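Local atomic coordinates of interferon (Danio rerio, PDB entry 3PIV), a protein that probably acts as a secreted type I interferon, a cytokine that binds a cell-surface receptor and takes part in antiviral defence. Residues A[38-43]-A[148-153]; A[58-63]-A[95-100]; A[121-126]-A[138-143]. One frame throughout, in Å; residues are numbered along the deposited sequence.

Interaction 1: residues A[38-43]-A[148-153]; sequences RLYTLM and LQRMDI
Tyr40 of helix 37-44 and Arg150 of helix 134-158 lie against each other twice over, each offering its flat group to the aliphatic part of the other. The phenol ring receives the CB of Arg150 over one face, with Tyr40 CD1 3.3 Å from Arg150 CB. In return, Tyr40 CB sits over one face of the guanidinium, 3.4 Å from Arg150 NH2. Ring and guanidinium planes are 51° apart, so each flat group is met by the other residue's CB and not by its flat face. The arginine reaches this place by folding back: its chain bends at chi2 and again at chi3, which brings the guanidinium beside Thr41 and lets NH2 make a salt bridge with Asp44. Thr41 OG1 lies at the guanidinium edge, 3.8 Å from Arg150 NH2, but its hydrogen bond goes to Ser37 O.

Met151 comes to the ring from another direction. Its CG lies in the ring plane, at the edge, 3.5 Å from Tyr40 OH, while the hydroxyl is hydrogen-bonded to His147 ND1. A tyrosine suits this position because its ring packs among apolar groups, including Phe54 edge-to-face, while its buried oxygen still finds a partner. An arginine suits a partly exposed place: CB and CG lie against the ring while Asp44 meets the charge.

The two helix segments run nearly parallel, 14° apart, with axes 10.3 Å from each other at closest approach. This is the short helix in the long connection between helix 10-23 and helix 48-66, packed beside the C-terminal helix of a type I interferon helical bundle.

Interaction 2: residues A[58-63]-A[95-100]; sequences TLDHII and DLKECV
A surface salt bridge above a small leucine contact joins helix 48-66 to helix 79-101, at the level where the latter nears its C-terminal end. The backbones stay well apart, with the CA atoms of Leu59 and Leu96 10.1 Å from each other, so side chains alone bridge the gap, the long lysine covering most of it on the polar side.

Asp60 and Lys97 approach from opposite directions. The lysine chain is extended through chi3 and turns only at chi4 (81°), which carries its ammonium group to the carboxylate. Lys97 NZ donates a hydrogen bond to Asp60 OD2 at 2.5 Å; so short a distance makes the exact length doubtful, while the pairing itself is clear. The other oxygen, Asp60 OD1, is 3.1 Å from Lys97 NZ and is hydrogen-bonded to Ser93, one turn before Lys97 on the same helix. Ser93 thus ties the carboxylate to helix 79-101 a second time and probably helps to fix its rotation. A lysine fits here because its flexible, apolar stem can lie along Val56 while its charge stays near solvent; a short aspartate holds its carboxylate near its own helix, where the lysine can reach it.

Beneath the ion pair, Leu59 CD1 meets Leu96 CD1 at 4.1 Å, the two side chains crossing at about a right angle. Both residues are buried and branched, suited to fill the interior: Leu59 also touches Met151, and Leu96 packs on Val52, Val56 and Trp6. Near this level, Cys99 forms a disulfide with Cys4, joining the N-terminal segment to helix 79-101. The contact joins two long helices of the type I interferon helical bundle, leucines facing its interior and the ion pair nearer solvent.

Interaction 3: residues A[121-126]-A[138-143]; sequences RTLKKI and EQIRRV
Apolar contacts carry the meeting of helix 111-129 with helix 134-158, and Leu123 stands at the middle of them. Its two methyl branches share the work. CD1 meets Val143 CG1 at 3.9 Å, the two side chains reaching toward each other tip to tip, and CD2 touches Ile140 CD1 at 4.1 Å. Ile140 crosses the leucine obliquely, and its chi2 of 45° brings CD1 near the backbone too, 4.0 Å from Leu123 O. All three residues are buried. Leucine supplies two branches for two neighbours, while the beta-branched Val143 and Ile140 give compact surfaces close to their own helix, consistent with the CA atoms of Leu123 and Ile140 being only 6.8 Å apart. Leu65 of helix 48-66 touches both Leu123 and Ile140, which extends the contact into the hydrophobic core of the helical cytokine bundle; these two helices follow each other across a short loop.

Polar interactions are made by Glu138 and Arg141, which do not touch segment 121-126. One turn apart on the helix, they form a salt bridge in which Arg141 NH1 donates to Glu138 OE1 at 3.0 Å, the acceptor lying in the guanidinium plane and using its syn lone pair. The N-H...O angle is 151°. Arg141 is buried; its NH2 is bonded to the carbonyl oxygens of Leu21 and Gly26, and Tyr28 makes a cation-pi contact with the group. Glu138 OE2 is held by Trp77.

In the fold
Interactions 1 and 3 both use helix 134-158, at successive levels, their centres about 17 Å apart. Interaction 2 touches interaction 1 directly: Met151 CE lies 3.6 Å from Leu59 CG, and Tyr40 OH lies 3.6 Å from Thr58 CG2. Interactions 2 and 3, with centres about 20 Å apart, fall on opposite sides of the chain's centre and do not touch. Along the sequence, interaction 1 closes a long loop in which interaction 2 and then interaction 3 follow in series. Helices 37-44, 48-66, 79-101, 111-129 and 134-158 are thereby joined in one all-helical bundle, the type I interferon fold, whose surface probably serves receptor binding.

Interaction 1: residues A[38-43]-A[148-153]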
loop_
_atom_site.group_PDB
_atom_site.type_symbol
_atom_site.label_atom_id
_atom_site.label_comp_id
_atom_site.label_asym_id
_atom_site.label_seq_id
_atom_site.Cartn_x
_atom_site.Cartn_y
_atom_site.Cartn_z
ATOM N N ARG A 38 -10.927 -9.912 0.852
ATOM C CA ARG A 38 -10.904 -11.209 0.201
ATOM C C ARG A 38 -9.466 -11.595 -0.170
ATOM O O ARG A 38 -8.961 -12.659 0.196
ATOM C CB ARG A 38 -11.738 -11.058 -1.066
ATOM C CG ARG A 38 -12.470 -9.695 -1.077
ATOM C CD ARG A 38 -12.256 -8.887 -2.359
ATOM N NE ARG A 38 -10.979 -9.139 -3.017
ATOM C CZ ARG A 38 -10.700 -8.702 -4.247
ATOM N NH1 ARG A 38 -11.613 -7.989 -4.902
ATOM N NH2 ARG A 38 -9.526 -8.961 -4.836
ATOM N N LEU A 39 -8.804 -10.699 -0.888
ATOM C CA LEU A 39 -7.436 -10.918 -1.348
ATOM C C LEU A 39 -6.470 -11.081 -0.182
ATOM O O LEU A 39 -5.629 -11.979 -0.179
ATOM C CB LEU A 39 -7.007 -9.732 -2.213
ATOM C CG LEU A 39 -5.997 -9.898 -3.342
ATOM C CD1 LEU A 39 -5.059 -8.703 -3.330
ATOM C CD2 LEU A 39 -5.243 -11.216 -3.267
ATOM N N TYR A 40 -6.582 -10.207 0.813
ATOM C CA TYR A 40 -5.656 -10.245 1.929
ATOM C C TYR A 40 -5.800 -11.547 2.714
ATOM O O TYR A 40 -4.806 -12.097 3.192
ATOM C CB TYR A 40 -5.850 -9.033 2.848
ATOM C CG TYR A 40 -5.014 -7.858 2.440
ATOM C CD1 TYR A 40 -3.711 -7.713 2.910
ATOM C CD2 TYR A 40 -5.496 -6.921 1.546
ATOM C CE1 TYR A 40 -2.926 -6.643 2.520
ATOM C CE2 TYR A 40 -4.713 -5.846 1.147
ATOM C CZ TYR A 40 -3.436 -5.717 1.640
ATOM O OH TYR A 40 -2.666 -4.661 1.251
ATOM N N THR A 41 -7.038 -12.028 2.845
ATOM C CA THR A 41 -7.301 -13.312 3.506
ATOM C C THR A 41 -6.504 -14.397 2.787
ATOM O O THR A 41 -5.765 -15.150 3.425
ATOM C CB THR A 41 -8.819 -13.670 3.512
ATOM O OG1 THR A 41 -9.525 -12.777 4.381
ATOM C CG2 THR A 41 -9.042 -15.097 3.987
ATOM N N LEU A 42 -6.643 -14.446 1.460
ATOM C CA LEU A 42 -5.866 -15.365 0.629
ATOM C C LEU A 42 -4.358 -15.219 0.862
ATOM O O LEU A 42 -3.657 -16.206 1.036
ATOM C CB LEU A 42 -6.203 -15.149 -0.847
ATOM C CG LEU A 42 -5.311 -15.747 -1.943
ATOM C CD1 LEU A 42 -5.481 -17.249 -2.041
ATOM C CD2 LEU A 42 -5.617 -15.099 -3.289
ATOM N N MET A 43 -3.863 -13.985 0.882
ATOM C CA MET A 43 -2.439 -13.761 1.086
ATOM C C MET A 43 -1.997 -14.175 2.494
ATOM O O MET A 43 -0.859 -14.629 2.713
ATOM C CB MET A 43 -2.070 -12.298 0.788
ATOM C CG MET A 43 -2.306 -11.859 -0.663
ATOM S SD MET A 43 -1.737 -13.023 -1.931
ATOM C CE MET A 43 -0.093 -13.405 -1.304
ATOM N N LEU A 148 -2.072 -0.898 5.028
ATOM C CA LEU A 148 -0.898 -0.928 5.886
ATOM C C LEU A 148 -1.150 -1.862 7.085
ATOM O O LEU A 148 -0.245 -2.578 7.514
ATOM C CB LEU A 148 -0.518 0.479 6.364
ATOM C CG LEU A 148 0.003 1.465 5.297
ATOM C CD1 LEU A 148 0.181 2.849 5.884
ATOM C CD2 LEU A 148 1.311 0.963 4.690
ATOM N N GLN A 149 -2.376 -1.854 7.604
ATOM C CA GLN A 149 -2.725 -2.689 8.763
ATOM C C GLN A 149 -2.674 -4.155 8.397
ATOM O O GLN A 149 -2.067 -4.937 9.095
ATOM C CB GLN A 149 -4.100 -2.308 9.336
ATOM C CG GLN A 149 -4.052 -1.050 10.171
ATOM C CD GLN A 149 -5.398 -0.397 10.378
ATOM O OE1 GLN A 149 -6.348 -0.620 9.616
ATOM N NE2 GLN A 149 -5.484 0.447 11.406
ATOM N N ARG A 150 -3.259 -4.517 7.263
ATOM C CA ARG A 150 -3.234 -5.905 6.822
ATOM C C ARG A 150 -1.846 -6.376 6.334
ATOM O O ARG A 150 -1.461 -7.524 6.574
ATOM C CB ARG A 150 -4.295 -6.138 5.751
ATOM C CG ARG A 150 -5.744 -5.892 6.218
ATOM C CD ARG A 150 -6.241 -6.918 7.244
ATOM N NE ARG A 150 -6.192 -8.304 6.772
ATOM C CZ ARG A 150 -7.206 -8.954 6.193
ATOM N NH1 ARG A 150 -8.353 -8.337 5.981
ATOM N NH2 ARG A 150 -7.062 -10.213 5.800
ATOM N N MET A 151 -1.107 -5.508 5.646
ATOM C CA MET A 151 0.247 -5.855 5.222
ATOM C C MET A 151 1.103 -6.272 6.399
ATOM O O MET A 151 1.901 -7.176 6.291
ATOM C CB MET A 151 0.913 -4.702 4.463
ATOM C CG MET A 151 0.300 -4.465 3.089
ATOM S SD MET A 151 0.732 -2.842 2.428
ATOM C CE MET A 151 2.283 -3.237 1.610
ATOM N N ASP A 152 0.912 -5.612 7.529
ATOM C CA ASP A 152 1.690 -5.891 8.731
ATOM C C ASP A 152 1.410 -7.298 9.281
ATOM O O ASP A 152 2.295 -7.963 9.820
ATOM C CB ASP A 152 1.375 -4.831 9.790
ATOM C CG ASP A 152 2.133 -5.049 11.076
ATOM O OD1 ASP A 152 3.351 -4.756 11.114
ATOM O OD2 ASP A 152 1.507 -5.507 12.052
ATOM N N ILE A 153 0.173 -7.745 9.134
ATOM C CA ILE A 153 -0.198 -9.089 9.536
ATOM C C ILE A 153 0.521 -10.088 8.643
ATOM O O ILE A 153 1.151 -11.022 9.114
ATOM C CB ILE A 153 -1.720 -9.300 9.440
ATOM C CG1 ILE A 153 -2.440 -8.459 10.502
ATOM C CG2 ILE A 153 -2.074 -10.775 9.595
ATOM C CD1 ILE A 153 -3.940 -8.656 10.499
#

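Interaction 2: residues A[58-63]-A[95-100]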
loop_
_atom_site.group_PDB
_atom_site.type_symbol
_atom_site.label_atom_id
_atom_site.label_comp_id
_atom_site.label_asym_id
_atom_site.label_seq_id
_atom_site.Cartn_x
_atom_site.Cartn_y
_atom_site.Cartn_z
ATOM N N THR A 58 2.170 -4.386 -3.640
ATOM C CA THR A 58 1.293 -3.461 -2.943
ATOM C C THR A 58 2.006 -2.170 -2.500
ATOM O O THR A 58 1.469 -1.064 -2.658
ATOM C CB THR A 58 0.587 -4.148 -1.739
ATOM O OG1 THR A 58 0.084 -5.431 -2.148
ATOM C CG2 THR A 58 -0.567 -3.298 -1.278
ATOM N N LEU A 59 3.211 -2.307 -1.956
ATOM C CA LEU A 59 3.983 -1.133 -1.580
ATOM C C LEU A 59 4.143 -0.222 -2.790
ATOM O O LEU A 59 3.987 0.994 -2.713
ATOM C CB LEU A 59 5.365 -1.537 -1.040
ATOM C CG LEU A 59 5.441 -2.120 0.383
ATOM C CD1 LEU A 59 6.800 -2.739 0.583
ATOM C CD2 LEU A 59 5.168 -1.074 1.475
ATOM N N ASP A 60 4.450 -0.820 -3.924
ATOM C CA ASP A 60 4.749 -0.016 -5.094
ATOM C C ASP A 60 3.489 0.672 -5.593
ATOM O O ASP A 60 3.554 1.807 -6.062
ATOM C CB ASP A 60 5.401 -0.850 -6.192
ATOM C CG ASP A 60 6.875 -1.163 -5.916
ATOM O OD1 ASP A 60 7.459 -0.654 -4.943
ATOM O OD2 ASP A 60 7.451 -1.947 -6.690
ATOM N N HIS A 61 2.344 0.005 -5.440
ATOM C CA HIS A 61 1.065 0.573 -5.849
ATOM C C HIS A 61 0.688 1.746 -4.971
ATOM O O HIS A 61 0.198 2.760 -5.453
ATOM C CB HIS A 61 -0.053 -0.487 -5.806
ATOM C CG HIS A 61 -0.122 -1.333 -7.040
ATOM N ND1 HIS A 61 -0.131 -2.714 -7.007
ATOM C CD2 HIS A 61 -0.154 -0.991 -8.348
ATOM C CE1 HIS A 61 -0.184 -3.181 -8.241
ATOM N NE2 HIS A 61 -0.176 -2.154 -9.076
ATOM N N ILE A 62 0.901 1.600 -3.668
ATOM C CA ILE A 62 0.616 2.686 -2.741
ATOM C C ILE A 62 1.522 3.881 -3.043
ATOM O O ILE A 62 1.068 5.015 -3.088
ATOM C CB ILE A 62 0.820 2.244 -1.281
ATOM C CG1 ILE A 62 -0.267 1.235 -0.877
ATOM C CG2 ILE A 62 0.808 3.450 -0.360
ATOM C CD1 ILE A 62 -0.008 0.543 0.483
ATOM N N ILE A 63 2.810 3.627 -3.259
ATOM C CA ILE A 63 3.722 4.715 -3.592
ATOM C C ILE A 63 3.203 5.455 -4.824
ATOM O O ILE A 63 3.103 6.674 -4.838
ATOM C CB ILE A 63 5.157 4.206 -3.844
ATOM C CG1 ILE A 63 5.763 3.691 -2.535
ATOM C CG2 ILE A 63 5.999 5.298 -4.460
ATOM C CD1 ILE A 63 6.718 2.531 -2.700
ATOM N N ASP A 95 14.304 -3.039 -0.532
ATOM C CA ASP A 95 14.939 -4.164 0.164
ATOM C C ASP A 95 14.288 -5.514 -0.152
ATOM O O ASP A 95 14.981 -6.487 -0.446
ATOM C CB ASP A 95 14.959 -3.934 1.679
ATOM C CG ASP A 95 15.813 -2.738 2.077
ATOM O OD1 ASP A 95 16.590 -2.261 1.234
ATOM O OD2 ASP A 95 15.699 -2.271 3.228
ATOM N N LEU A 96 12.958 -5.573 -0.074
ATOM C CA LEU A 96 12.211 -6.791 -0.392
ATOM C C LEU A 96 12.410 -7.265 -1.826
ATOM O O LEU A 96 12.391 -8.469 -2.096
ATOM C CB LEU A 96 10.712 -6.602 -0.113
ATOM C CG LEU A 96 10.368 -6.530 1.378
ATOM C CD1 LEU A 96 8.945 -6.066 1.607
ATOM C CD2 LEU A 96 10.607 -7.887 2.029
ATOM N N LYS A 97 12.592 -6.320 -2.748
ATOM C CA LYS A 97 12.835 -6.670 -4.143
ATOM C C LYS A 97 14.084 -7.542 -4.255
ATOM O O LYS A 97 14.218 -8.355 -5.163
ATOM C CB LYS A 97 13.005 -5.413 -5.002
ATOM C CG LYS A 97 11.705 -4.712 -5.365
ATOM C CD LYS A 97 11.992 -3.373 -6.038
ATOM C CE LYS A 97 10.837 -2.894 -6.904
ATOM N NZ LYS A 97 9.828 -2.278 -6.058
ATOM N N GLU A 98 15.009 -7.361 -3.328
ATOM C CA GLU A 98 16.195 -8.199 -3.322
ATOM C C GLU A 98 15.803 -9.681 -3.158
ATOM O O GLU A 98 16.256 -10.533 -3.918
ATOM C CB GLU A 98 17.175 -7.732 -2.245
ATOM C CG GLU A 98 18.437 -8.562 -2.141
ATOM C CD GLU A 98 19.321 -8.128 -0.984
ATOM O OE1 GLU A 98 19.998 -7.080 -1.114
ATOM O OE2 GLU A 98 19.333 -8.831 0.056
ATOM N N CYS A 99 14.935 -9.984 -2.196
ATOM C CA CYS A 99 14.493 -11.360 -2.020
ATOM C C CYS A 99 13.731 -11.852 -3.229
ATOM O O CYS A 99 13.902 -12.987 -3.647
ATOM C CB CYS A 99 13.625 -11.512 -0.772
ATOM S SG CYS A 99 14.314 -10.757 0.703
ATOM N N VAL A 100 12.873 -11.005 -3.784
ATOM C CA VAL A 100 12.020 -11.406 -4.900
ATOM C C VAL A 100 12.839 -11.821 -6.128
ATOM O O VAL A 100 12.475 -12.753 -6.856
ATOM C CB VAL A 100 11.016 -10.287 -5.275
ATOM C CG1 VAL A 100 10.238 -10.659 -6.531
ATOM C CG2 VAL A 100 10.074 -10.018 -4.116
#

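Interaction 3: residues A[121-126]-A[138-143]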
loop_
_atom_site.group_PDB
_atom_site.type_symbol
_atom_site.label_atom_id
_atom_site.label_comp_id
_atom_site.label_asym_id
_atom_site.label_seq_id
_atom_site.Cartn_x
_atom_site.Cartn_y
_atom_site.Cartn_z
ATOM N N ARG A 121 -6.307 0.260 -9.494
ATOM C CA ARG A 121 -6.944 0.854 -10.648
ATOM C C ARG A 121 -8.241 1.508 -10.261
ATOM O O ARG A 121 -8.532 2.618 -10.655
ATOM C CB ARG A 121 -7.289 -0.198 -11.676
ATOM C CG ARG A 121 -6.453 -0.235 -12.818
ATOM C CD ARG A 121 -6.300 1.078 -13.545
ATOM N NE ARG A 121 -4.970 1.160 -14.131
ATOM C CZ ARG A 121 -4.676 1.457 -15.386
ATOM N NH1 ARG A 121 -5.621 1.777 -16.264
ATOM N NH2 ARG A 121 -3.397 1.445 -15.746
ATOM N N THR A 122 -9.005 0.763 -9.487
ATOM C CA THR A 122 -10.309 1.247 -9.041
ATOM C C THR A 122 -10.156 2.536 -8.250
ATOM O O THR A 122 -10.916 3.499 -8.437
ATOM C CB THR A 122 -11.026 0.201 -8.166
ATOM O OG1 THR A 122 -11.375 -0.930 -8.969
ATOM C CG2 THR A 122 -12.273 0.785 -7.546
ATOM N N LEU A 123 -9.170 2.547 -7.357
ATOM C CA LEU A 123 -8.936 3.704 -6.500
ATOM C C LEU A 123 -8.591 4.919 -7.353
ATOM O O LEU A 123 -9.122 5.997 -7.151
ATOM C CB LEU A 123 -7.801 3.420 -5.513
ATOM C CG LEU A 123 -8.072 2.327 -4.482
ATOM C CD1 LEU A 123 -6.816 2.036 -3.644
ATOM C CD2 LEU A 123 -9.218 2.768 -3.584
ATOM N N LYS A 124 -7.696 4.742 -8.311
ATOM C CA LYS A 124 -7.340 5.845 -9.195
ATOM C C LYS A 124 -8.580 6.333 -9.974
ATOM O O LYS A 124 -8.809 7.539 -10.119
ATOM C CB LYS A 124 -6.230 5.414 -10.148
ATOM C CG LYS A 124 -5.651 6.553 -10.981
ATOM C CD LYS A 124 -4.632 7.362 -10.182
ATOM C CE LYS A 124 -4.250 8.646 -10.904
ATOM N NZ LYS A 124 -3.898 8.391 -12.339
ATOM N N LYS A 125 -9.382 5.390 -10.466
ATOM C CA LYS A 125 -10.600 5.734 -11.178
ATOM C C LYS A 125 -11.506 6.605 -10.331
ATOM O O LYS A 125 -12.064 7.584 -10.815
ATOM C CB LYS A 125 -11.360 4.478 -11.607
ATOM C CG LYS A 125 -12.645 4.809 -12.346
ATOM C CD LYS A 125 -13.335 3.570 -12.886
ATOM C CE LYS A 125 -14.358 3.950 -13.949
ATOM N NZ LYS A 125 -15.270 2.824 -14.307
ATOM N N ILE A 126 -11.652 6.236 -9.060
ATOM C CA ILE A 126 -12.498 6.980 -8.137
ATOM C C ILE A 126 -11.993 8.409 -7.966
ATOM O O ILE A 126 -12.772 9.368 -7.940
ATOM C CB ILE A 126 -12.534 6.293 -6.761
ATOM C CG1 ILE A 126 -13.465 5.080 -6.793
ATOM C CG2 ILE A 126 -12.949 7.278 -5.679
ATOM C CD1 ILE A 126 -13.278 4.143 -5.618
ATOM N N GLU A 138 -9.477 11.634 0.821
ATOM C CA GLU A 138 -9.613 11.111 2.173
ATOM C C GLU A 138 -10.069 9.654 2.178
ATOM O O GLU A 138 -9.685 8.887 3.062
ATOM C CB GLU A 138 -10.534 11.997 3.008
ATOM C CG GLU A 138 -9.936 13.349 3.318
ATOM C CD GLU A 138 -8.730 13.265 4.251
ATOM O OE1 GLU A 138 -8.491 12.183 4.841
ATOM O OE2 GLU A 138 -8.026 14.286 4.413
ATOM N N GLN A 139 -10.859 9.264 1.185
ATOM C CA GLN A 139 -11.177 7.853 1.025
ATOM C C GLN A 139 -9.903 7.082 0.699
ATOM O O GLN A 139 -9.622 6.065 1.321
ATOM C CB GLN A 139 -12.217 7.632 -0.059
ATOM C CG GLN A 139 -13.604 8.002 0.388
ATOM C CD GLN A 139 -13.995 7.265 1.658
ATOM O OE1 GLN A 139 -14.190 6.049 1.643
ATOM N NE2 GLN A 139 -14.120 8.004 2.762
ATOM N N ILE A 140 -9.126 7.566 -0.271
ATOM C CA ILE A 140 -7.883 6.885 -0.620
ATOM C C ILE A 140 -6.977 6.739 0.614
ATOM O O ILE A 140 -6.448 5.661 0.884
ATOM C CB ILE A 140 -7.133 7.586 -1.790
ATOM C CG1 ILE A 140 -7.612 7.040 -3.139
ATOM C CG2 ILE A 140 -5.630 7.362 -1.684
ATOM C CD1 ILE A 140 -9.099 6.884 -3.285
ATOM N N ARG A 141 -6.827 7.821 1.368
ATOM C CA ARG A 141 -6.033 7.813 2.581
ATOM C C ARG A 141 -6.557 6.785 3.609
ATOM O O ARG A 141 -5.782 6.014 4.197
ATOM C CB ARG A 141 -6.010 9.220 3.166
ATOM C CG ARG A 141 -5.246 9.360 4.440
ATOM C CD ARG A 141 -5.093 10.821 4.778
ATOM N NE ARG A 141 -4.505 11.018 6.091
ATOM C CZ ARG A 141 -5.126 11.609 7.104
ATOM N NH1 ARG A 141 -6.357 12.066 6.948
ATOM N NH2 ARG A 141 -4.505 11.754 8.265
ATOM N N ARG A 142 -7.866 6.762 3.823
ATOM C CA ARG A 142 -8.432 5.777 4.750
ATOM C C ARG A 142 -8.167 4.355 4.235
ATOM O O ARG A 142 -7.803 3.478 5.013
ATOM C CB ARG A 142 -9.926 6.001 4.969
ATOM C CG ARG A 142 -10.592 4.955 5.910
ATOM C CD ARG A 142 -9.887 4.868 7.256
ATOM N NE ARG A 142 -10.401 3.797 8.119
ATOM C CZ ARG A 142 -10.013 2.524 8.050
ATOM N NH1 ARG A 142 -9.113 2.147 7.147
ATOM N NH2 ARG A 142 -10.531 1.618 8.877
ATOM N N VAL A 143 -8.312 4.145 2.925
ATOM C CA VAL A 143 -8.070 2.835 2.309
ATOM C C VAL A 143 -6.617 2.376 2.490
ATOM O O VAL A 143 -6.366 1.231 2.846
ATOM C CB VAL A 143 -8.442 2.808 0.800
ATOM C CG1 VAL A 143 -7.783 1.623 0.096
ATOM C CG2 VAL A 143 -9.958 2.758 0.620
#